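Local atomic coordinates of Pex protein (Anabaena sp. PCC 7120, PDB entry 2DQL), a protein that is associated with the cyanobacterial circadian clock and, as a PadR-like winged-helix protein, probably acts by binding DNA as a transcriptional regulator. Residues A[23-28]-A[100-105]; A[33-38]-A[86-91]. All blocks are in the same frame, centred on the assembly; numbering follows the deposited sequence.

Interaction 1: A[23-28]-A[100-105]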
ATOM      1  N   ALA A  23       4.546  -3.109 -10.707  1.00 15.78           N
ATOM      2  CA  ALA A  23       5.778  -2.504 -11.217  1.00 15.46           C
ATOM      3  C   ALA A  23       6.370  -3.321 -12.365  1.00 15.18           C
ATOM      4  O   ALA A  23       6.905  -2.760 -13.321  1.00 15.08           O
ATOM      5  CB  ALA A  23       6.795  -2.370 -10.095  1.00 15.05           C
ATOM      6  N   ILE A  24       6.280  -4.644 -12.265  1.00 14.91           N
ATOM      7  CA  ILE A  24       6.807  -5.513 -13.312  1.00 14.64           C
ATOM      8  C   ILE A  24       6.099  -5.215 -14.636  1.00 14.44           C
ATOM      9  O   ILE A  24       6.742  -5.096 -15.679  1.00 13.97           O
ATOM     10  CB  ILE A  24       6.610  -6.999 -12.945  1.00 14.75           C
ATOM     11  CG1 ILE A  24       7.559  -7.383 -11.803  1.00 14.98           C
ATOM     12  CG2 ILE A  24       6.829  -7.883 -14.169  1.00 15.31           C
ATOM     13  CD1 ILE A  24       7.273  -8.769 -11.214  1.00 15.63           C
ATOM     14  N   CYS A  25       4.777  -5.086 -14.591  1.00 14.17           N
ATOM     15  CA  CYS A  25       4.007  -4.801 -15.797  1.00 13.97           C
ATOM     16  C   CYS A  25       4.297  -3.396 -16.323  1.00 13.70           C
ATOM     17  O   CYS A  25       4.414  -3.191 -17.533  1.00 13.52           O
ATOM     18  CB  CYS A  25       2.512  -4.969 -15.517  1.00 15.02           C
ATOM     19  SG  CYS A  25       2.080  -6.648 -15.032  1.00 16.29           S
ATOM     20  N   TYR A  26       4.419  -2.433 -15.414  1.00 13.40           N
ATOM     21  CA  TYR A  26       4.726  -1.059 -15.805  1.00 13.14           C
ATOM     22  C   TYR A  26       6.095  -1.006 -16.489  1.00 12.84           C
ATOM     23  O   TYR A  26       6.256  -0.386 -17.542  1.00 12.20           O
ATOM     24  CB  TYR A  26       4.735  -0.137 -14.580  1.00 14.40           C
ATOM     25  CG  TYR A  26       5.494   1.152 -14.810  1.00 14.52           C
ATOM     26  CD1 TYR A  26       5.050   2.095 -15.735  1.00 15.13           C
ATOM     27  CD2 TYR A  26       6.705   1.389 -14.156  1.00 15.48           C
ATOM     28  CE1 TYR A  26       5.798   3.240 -16.011  1.00 15.35           C
ATOM     29  CE2 TYR A  26       7.459   2.522 -14.425  1.00 15.89           C
ATOM     30  CZ  TYR A  26       7.004   3.441 -15.354  1.00 15.84           C
ATOM     31  OH  TYR A  26       7.768   4.544 -15.640  1.00 17.24           O
ATOM     32  N   ILE A  27       7.081  -1.661 -15.889  1.00 12.71           N
ATOM     33  CA  ILE A  27       8.414  -1.657 -16.468  1.00 12.51           C
ATOM     34  C   ILE A  27       8.413  -2.248 -17.878  1.00 12.93           C
ATOM     35  O   ILE A  27       9.023  -1.685 -18.783  1.00 12.80           O
ATOM     36  CB  ILE A  27       9.411  -2.401 -15.550  1.00 12.58           C
ATOM     37  CG1 ILE A  27       9.615  -1.568 -14.281  1.00 13.30           C
ATOM     38  CG2 ILE A  27      10.761  -2.616 -16.271  1.00 12.71           C
ATOM     39  CD1 ILE A  27      10.306  -2.295 -13.150  1.00 14.18           C
ATOM     40  N   LEU A  28       7.722  -3.368 -18.075  1.00 13.00           N
ATOM     41  CA  LEU A  28       7.669  -3.972 -19.408  1.00 13.11           C
ATOM     42  C   LEU A  28       6.955  -3.047 -20.386  1.00 13.77           C
ATOM     43  O   LEU A  28       7.327  -2.966 -21.557  1.00 13.95           O
ATOM     44  CB  LEU A  28       6.979  -5.332 -19.358  1.00 13.29           C
ATOM     45  CG  LEU A  28       7.821  -6.424 -18.698  1.00 13.58           C
ATOM     46  CD1 LEU A  28       6.994  -7.689 -18.545  1.00 14.19           C
ATOM     47  CD2 LEU A  28       9.060  -6.688 -19.543  1.00 14.24           C
ATOM     48  N   GLU A 100       3.954  -7.887 -23.836  1.00 18.97           N
ATOM     49  CA  GLU A 100       2.821  -7.095 -24.295  1.00 19.80           C
ATOM     50  C   GLU A 100       1.566  -7.467 -23.508  1.00 19.94           C
ATOM     51  O   GLU A 100       0.745  -6.601 -23.203  1.00 19.53           O
ATOM     52  CB  GLU A 100       2.624  -7.290 -25.804  1.00 21.05           C
ATOM     53  CG  GLU A 100       3.830  -6.781 -26.591  1.00 23.28           C
ATOM     54  CD  GLU A 100       3.806  -7.113 -28.072  1.00 24.45           C
ATOM     55  OE1 GLU A 100       3.347  -8.217 -28.439  1.00 25.68           O
ATOM     56  OE2 GLU A 100       4.278  -6.273 -28.868  1.00 24.94           O
ATOM     57  N   ASP A 101       1.426  -8.746 -23.164  1.00 19.87           N
ATOM     58  CA  ASP A 101       0.265  -9.184 -22.389  1.00 20.59           C
ATOM     59  C   ASP A 101       0.317  -8.559 -20.996  1.00 20.27           C
ATOM     60  O   ASP A 101      -0.697  -8.088 -20.471  1.00 19.98           O
ATOM     61  CB  ASP A 101       0.226 -10.713 -22.254  1.00 22.17           C
ATOM     62  CG  ASP A 101      -0.076 -11.415 -23.570  1.00 23.88           C
ATOM     63  OD1 ASP A 101      -0.865 -10.877 -24.376  1.00 25.43           O
ATOM     64  OD2 ASP A 101       0.467 -12.519 -23.794  1.00 26.43           O
ATOM     65  N   LEU A 102       1.505  -8.555 -20.397  1.00 19.51           N
ATOM     66  CA  LEU A 102       1.671  -7.978 -19.070  1.00 18.84           C
ATOM     67  C   LEU A 102       1.518  -6.463 -19.119  1.00 18.68           C
ATOM     68  O   LEU A 102       0.994  -5.851 -18.186  1.00 18.27           O
ATOM     69  CB  LEU A 102       3.041  -8.361 -18.499  1.00 18.94           C
ATOM     70  CG  LEU A 102       3.211  -9.861 -18.241  1.00 19.20           C
ATOM     71  CD1 LEU A 102       4.604 -10.143 -17.735  1.00 19.92           C
ATOM     72  CD2 LEU A 102       2.173 -10.322 -17.221  1.00 19.91           C
ATOM     73  N   ALA A 103       1.970  -5.857 -20.210  1.00 18.66           N
ATOM     74  CA  ALA A 103       1.860  -4.413 -20.362  1.00 19.59           C
ATOM     75  C   ALA A 103       0.386  -4.014 -20.393  1.00 20.22           C
ATOM     76  O   ALA A 103       0.004  -2.967 -19.869  1.00 20.53           O
ATOM     77  CB  ALA A 103       2.556  -3.966 -21.645  1.00 19.46           C
ATOM     78  N   ARG A 104      -0.440  -4.853 -21.011  1.00 20.99           N
ATOM     79  CA  ARG A 104      -1.869  -4.577 -21.092  1.00 21.83           C
ATOM     80  C   ARG A 104      -2.480  -4.562 -19.694  1.00 21.76           C
ATOM     81  O   ARG A 104      -3.399  -3.793 -19.424  1.00 21.46           O
ATOM     82  CB  ARG A 104      -2.574  -5.618 -21.969  1.00 23.27           C
ATOM     83  CG  ARG A 104      -2.479  -5.331 -23.468  1.00 25.72           C
ATOM     84  CD  ARG A 104      -3.367  -6.278 -24.277  1.00 27.84           C
ATOM     85  NE  ARG A 104      -2.700  -7.533 -24.621  1.00 29.49           N
ATOM     86  CZ  ARG A 104      -1.792  -7.655 -25.586  1.00 30.10           C
ATOM     87  NH1 ARG A 104      -1.438  -6.599 -26.308  1.00 30.62           N
ATOM     88  NH2 ARG A 104      -1.236  -8.834 -25.832  1.00 30.90           N
ATOM     89  N   LEU A 105      -1.967  -5.408 -18.807  1.00 21.37           N
ATOM     90  CA  LEU A 105      -2.472  -5.443 -17.436  1.00 21.40           C
ATOM     91  C   LEU A 105      -2.203  -4.097 -16.766  1.00 21.39           C
ATOM     92  O   LEU A 105      -3.034  -3.589 -16.013  1.00 21.42           O
ATOM     93  CB  LEU A 105      -1.809  -6.574 -16.643  1.00 21.26           C
ATOM     94  CG  LEU A 105      -2.097  -7.996 -17.135  1.00 21.54           C
ATOM     95  CD1 LEU A 105      -1.409  -9.015 -16.227  1.00 20.92           C
ATOM     96  CD2 LEU A 105      -3.611  -8.231 -17.158  1.00 21.88           C
TER

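Interaction 2: A[33-38]-A[86-91]. With PO4 (phosphate ion), chain C.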
ATOM      1  N   GLN A  33       8.628   0.216 -25.396  1.00 14.55           N
ATOM      2  CA  GLN A  33       8.719   1.463 -26.149  1.00 15.48           C
ATOM      3  C   GLN A  33      10.162   1.765 -26.528  1.00 15.62           C
ATOM      4  O   GLN A  33      10.431   2.572 -27.423  1.00 16.04           O
ATOM      5  CB  GLN A  33       8.180   2.622 -25.317  1.00 16.13           C
ATOM      6  CG  GLN A  33       6.725   2.500 -24.929  1.00 18.18           C
ATOM      7  CD  GLN A  33       6.287   3.639 -24.028  1.00 18.56           C
ATOM      8  OE1 GLN A  33       6.683   4.787 -24.226  1.00 19.83           O
ATOM      9  NE2 GLN A  33       5.460   3.331 -23.038  1.00 20.36           N
ATOM     10  N   GLY A  34      11.089   1.111 -25.836  1.00 15.30           N
ATOM     11  CA  GLY A  34      12.502   1.315 -26.094  1.00 15.21           C
ATOM     12  C   GLY A  34      13.283   1.149 -24.808  1.00 15.67           C
ATOM     13  O   GLY A  34      12.715   1.228 -23.712  1.00 15.33           O
ATOM     14  N   GLU A  35      14.587   0.927 -24.937  1.00 15.96           N
ATOM     15  CA  GLU A  35      15.453   0.726 -23.784  1.00 16.53           C
ATOM     16  C   GLU A  35      15.336   1.844 -22.770  1.00 16.49           C
ATOM     17  O   GLU A  35      15.128   3.006 -23.119  1.00 16.37           O
ATOM     18  CB  GLU A  35      16.916   0.595 -24.223  1.00 17.81           C
ATOM     19  CG  GLU A  35      17.461   1.815 -24.943  1.00 20.27           C
ATOM     20  CD  GLU A  35      18.961   1.747 -25.147  1.00 21.82           C
ATOM     21  OE1 GLU A  35      19.509   0.625 -25.155  1.00 23.28           O
ATOM     22  OE2 GLU A  35      19.591   2.814 -25.310  1.00 23.78           O
ATOM     23  N   SER A  36      15.466   1.483 -21.501  1.00 16.03           N
ATOM     24  CA  SER A  36      15.379   2.470 -20.442  1.00 15.97           C
ATOM     25  C   SER A  36      16.343   2.095 -19.336  1.00 16.27           C
ATOM     26  O   SER A  36      17.107   1.137 -19.460  1.00 15.82           O
ATOM     27  CB  SER A  36      13.948   2.548 -19.901  1.00 16.27           C
ATOM     28  OG  SER A  36      13.792   3.677 -19.056  1.00 16.40           O
ATOM     29  N   TYR A  37      16.297   2.850 -18.248  1.00 16.23           N
ATOM     30  CA  TYR A  37      17.175   2.608 -17.119  1.00 16.71           C
ATOM     31  C   TYR A  37      16.448   2.933 -15.820  1.00 16.94           C
ATOM     32  O   TYR A  37      15.437   3.627 -15.832  1.00 16.89           O
ATOM     33  CB  TYR A  37      18.462   3.437 -17.265  1.00 17.12           C
ATOM     34  CG  TYR A  37      18.267   4.920 -17.515  1.00 17.93           C
ATOM     35  CD1 TYR A  37      18.513   5.856 -16.506  1.00 18.41           C
ATOM     36  CD2 TYR A  37      17.877   5.392 -18.767  1.00 18.39           C
ATOM     37  CE1 TYR A  37      18.379   7.227 -16.744  1.00 19.03           C
ATOM     38  CE2 TYR A  37      17.740   6.759 -19.013  1.00 19.38           C
ATOM     39  CZ  TYR A  37      17.994   7.669 -17.999  1.00 19.77           C
ATOM     40  OH  TYR A  37      17.874   9.022 -18.250  1.00 21.04           O
ATOM     41  N   GLY A  38      16.973   2.422 -14.710  1.00 17.11           N
ATOM     42  CA  GLY A  38      16.347   2.616 -13.409  1.00 17.60           C
ATOM     43  C   GLY A  38      15.820   3.993 -13.043  1.00 18.19           C
ATOM     44  O   GLY A  38      14.628   4.162 -12.771  1.00 18.02           O
ATOM     45  N   ARG A  86      26.012   3.989 -17.745  1.00 22.39           N
ATOM     46  CA  ARG A  86      24.616   3.821 -17.369  1.00 21.94           C
ATOM     47  C   ARG A  86      24.147   2.399 -17.666  1.00 21.53           C
ATOM     48  O   ARG A  86      24.409   1.865 -18.739  1.00 21.25           O
ATOM     49  CB  ARG A  86      23.777   4.844 -18.145  1.00 22.30           C
ATOM     50  CG  ARG A  86      22.277   4.710 -18.008  1.00 22.25           C
ATOM     51  CD  ARG A  86      21.585   5.870 -18.717  1.00 22.78           C
ATOM     52  NE  ARG A  86      21.632   7.094 -17.923  1.00 23.06           N
ATOM     53  CZ  ARG A  86      21.284   8.294 -18.376  1.00 23.54           C
ATOM     54  NH1 ARG A  86      20.868   8.441 -19.628  1.00 23.83           N
ATOM     55  NH2 ARG A  86      21.338   9.348 -17.570  1.00 23.98           N
ATOM     56  N   ARG A  87      23.462   1.778 -16.710  1.00 20.98           N
ATOM     57  CA  ARG A  87      22.964   0.421 -16.907  1.00 20.15           C
ATOM     58  C   ARG A  87      21.606   0.484 -17.612  1.00 20.01           C
ATOM     59  O   ARG A  87      20.630   0.982 -17.049  1.00 19.74           O
ATOM     60  CB  ARG A  87      22.821  -0.287 -15.560  1.00 20.90           C
ATOM     61  CG  ARG A  87      22.525  -1.779 -15.653  1.00 21.58           C
ATOM     62  CD  ARG A  87      23.705  -2.543 -16.233  1.00 23.89           C
ATOM     63  NE  ARG A  87      23.496  -3.990 -16.231  1.00 24.29           N
ATOM     64  CZ  ARG A  87      24.279  -4.850 -16.877  1.00 25.03           C
ATOM     65  NH1 ARG A  87      25.315  -4.411 -17.574  1.00 25.58           N
ATOM     66  NH2 ARG A  87      24.027  -6.150 -16.833  1.00 25.76           N
ATOM     67  N   MET A  88      21.561  -0.025 -18.839  1.00 18.96           N
ATOM     68  CA  MET A  88      20.344  -0.017 -19.647  1.00 18.32           C
ATOM     69  C   MET A  88      19.667  -1.381 -19.702  1.00 18.07           C
ATOM     70  O   MET A  88      20.319  -2.415 -19.601  1.00 18.27           O
ATOM     71  CB  MET A  88      20.676   0.415 -21.074  1.00 18.44           C
ATOM     72  CG  MET A  88      21.393   1.753 -21.187  1.00 18.52           C
ATOM     73  SD  MET A  88      20.378   3.157 -20.699  1.00 19.29           S
ATOM     74  CE  MET A  88      19.011   2.993 -21.822  1.00 18.15           C
ATOM     75  N   TYR A  89      18.351  -1.370 -19.886  1.00 16.60           N
ATOM     76  CA  TYR A  89      17.574  -2.599 -19.967  1.00 16.44           C
ATOM     77  C   TYR A  89      16.740  -2.619 -21.240  1.00 16.49           C
ATOM     78  O   TYR A  89      16.265  -1.579 -21.685  1.00 16.48           O
ATOM     79  CB  TYR A  89      16.634  -2.707 -18.763  1.00 15.62           C
ATOM     80  CG  TYR A  89      17.358  -2.766 -17.440  1.00 15.69           C
ATOM     81  CD1 TYR A  89      17.914  -3.958 -16.984  1.00 15.76           C
ATOM     82  CD2 TYR A  89      17.529  -1.616 -16.667  1.00 15.82           C
ATOM     83  CE1 TYR A  89      18.632  -4.004 -15.783  1.00 15.68           C
ATOM     84  CE2 TYR A  89      18.248  -1.652 -15.466  1.00 16.14           C
ATOM     85  CZ  TYR A  89      18.796  -2.850 -15.035  1.00 15.92           C
ATOM     86  OH  TYR A  89      19.528  -2.885 -13.863  1.00 16.27           O
ATOM     87  N   GLN A  90      16.563  -3.808 -21.809  1.00 17.09           N
ATOM     88  CA  GLN A  90      15.757  -3.992 -23.020  1.00 17.69           C
ATOM     89  C   GLN A  90      14.942  -5.257 -22.840  1.00 17.39           C
ATOM     90  O   GLN A  90      15.381  -6.185 -22.175  1.00 16.94           O
ATOM     91  CB  GLN A  90      16.633  -4.194 -24.260  1.00 18.98           C
ATOM     92  CG  GLN A  90      17.527  -3.047 -24.632  1.00 20.90           C
ATOM     93  CD  GLN A  90      18.131  -3.229 -26.018  1.00 21.97           C
ATOM     94  OE1 GLN A  90      18.286  -4.355 -26.504  1.00 23.40           O
ATOM     95  NE2 GLN A  90      18.486  -2.123 -26.651  1.00 22.55           N
ATOM     96  N   VAL A  91      13.759  -5.314 -23.433  1.00 16.86           N
ATOM     97  CA  VAL A  91      12.970  -6.530 -23.317  1.00 17.51           C
ATOM     98  C   VAL A  91      13.686  -7.599 -24.138  1.00 17.34           C
ATOM     99  O   VAL A  91      14.240  -7.299 -25.196  1.00 17.32           O
ATOM    100  CB  VAL A  91      11.556  -6.356 -23.899  1.00 17.90           C
ATOM    101  CG1 VAL A  91      10.782  -7.654 -23.763  1.00 18.58           C
ATOM    102  CG2 VAL A  91      10.835  -5.237 -23.193  1.00 19.16           C
TER
HETATM  103  P   PO4 C 201      21.929   6.653 -13.948  0.75 31.12           P
HETATM  104  O1  PO4 C 201      20.685   7.429 -13.717  0.75 31.19           O
HETATM  105  O2  PO4 C 201      22.573   7.131 -15.197  0.75 30.95           O
HETATM  106  O3  PO4 C 201      22.870   6.840 -12.820  0.75 31.42           O
HETATM  107  O4  PO4 C 201      21.609   5.202 -14.080  0.75 31.45           O
HETATM  108  O   HOH W   1      19.682   1.554 -14.668  1.00 17.63           O

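Interaction 1: A[23-28]-A[100-105]
Cys-25 presses its side chain against the backbone of Leu-102 where two helices cross. Its CB lies 3.2 Å from the carbonyl O of Leu-102, and its SG lies 4.0 Å from Leu-102 CB. With only a methyl at Ala-103, the backbones come close: its CA lies 5.1 Å from the CA of Cys-25. The axes of the two short segments approach to 7.6 Å, with a signed crossing angle of -116°. No hydrogen bond joins the segments; side chains and backbone meet by van der Waals contact.

Leu-28, one turn after Cys-25, points toward helix 96-112. Its CG is anti to the carbonyl carbon (chi1 -72°), and from there its CD1 branch meets CD1 of Leu-102 at 3.5 Å. The two leucines cross at an angle, methyl against methyl. Leu-102 thus meets Cys-25 at its CB and Leu-28 at both its CB and its CD1. Ala-99 also touches Leu-28.

The packing loosens toward Leu-105, whose CB is 4.2 Å from Cys-25 SG. Phe-10 of the second subunit packs on Leu-105, and Ile-6 of that subunit packs on Cys-25. The other side of helix 96-112 is more open to solvent. There the exposed Arg-104 pairs with Asp-101 of the same helix and takes no part in the crossing.

Helix 20-31 also packs on helix 56-68 through Ile-24. The arrangement is that of a C-terminal helix laid across the first helix of a winged helix-turn-helix domain, as in PadR-like proteins, with the second subunit close by.

Interaction 2: A[33-38]-A[86-91]
Tyr-37 lies with one ring face under the guanidinium of Arg-86, the planes 7° apart and the centres 3.8 Å apart. This cation-pi stack joins the loop before helix 38-48 to strand 86-91, a strand of the two-stranded wing in this winged helix-turn-helix fold. Arg-86 CD sits over the same face, 3.6 Å from the ring centroid. Chi1 of Tyr-37 (52°) sets CG between the backbone N and the carbonyl carbon, which carries the ring alongside Met-88 and beneath the Arg-86 side chain. The bend of Arg-86 at chi3 (-78°) helps lay the guanidinium over the ring. Met-88 SD approaches the ring obliquely, a Met-aromatic contact. A leucine in place of Tyr-37 would probably leave the Arg-86 guanidinium without its stacking surface and Met-88 SD without its aromatic neighbour.

Ser-36 and Tyr-89 form a single antiparallel bridge, a hydrogen-bonded pair. Tyr-89 N gives the shorter bond, 2.8 Å to Ser-36 O; Ser-36 N returns one to Tyr-89 O. Beyond it, Glu-35 and Gln-90 lie side by side. Gln-90 NE2 reaches Glu-35 OE1 at 3.3 Å, on the anti side and well out of the carboxylate plane. That same oxygen bonds Tyr-75 OH. Met-88 CE packs against the Glu-35 carboxylate.

A phosphate, probably from the crystallisation liquor, is also bound by Thr-39 and Arg-82. Its O2 lies in the guanidinium plane of Arg-86 and takes a nearly straight bond from NE, 2.9 Å long.

In the fold
The centres of the two contacts are 14 Å apart, and their nearest atoms are about 4 Å apart without touching. Along the chain, helix 20-31 comes first and supplies segment 23-28. The loop 33-38 follows it and leads into helix 38-48. Strand 86-91 comes later and is followed by helix 96-112, which carries segment 100-105. Both segments of interaction 2 therefore fall between those of interaction 1. Leu-31 of helix 20-31 touches Ser-36 and Tyr-89, so this helix takes part in interaction 1 and lies against interaction 2. Interaction 1 joins the C-terminal helix to the domain beside the second subunit. Interaction 2 joins the wing to the loop between helices 20-31 and 38-48 of the same chain.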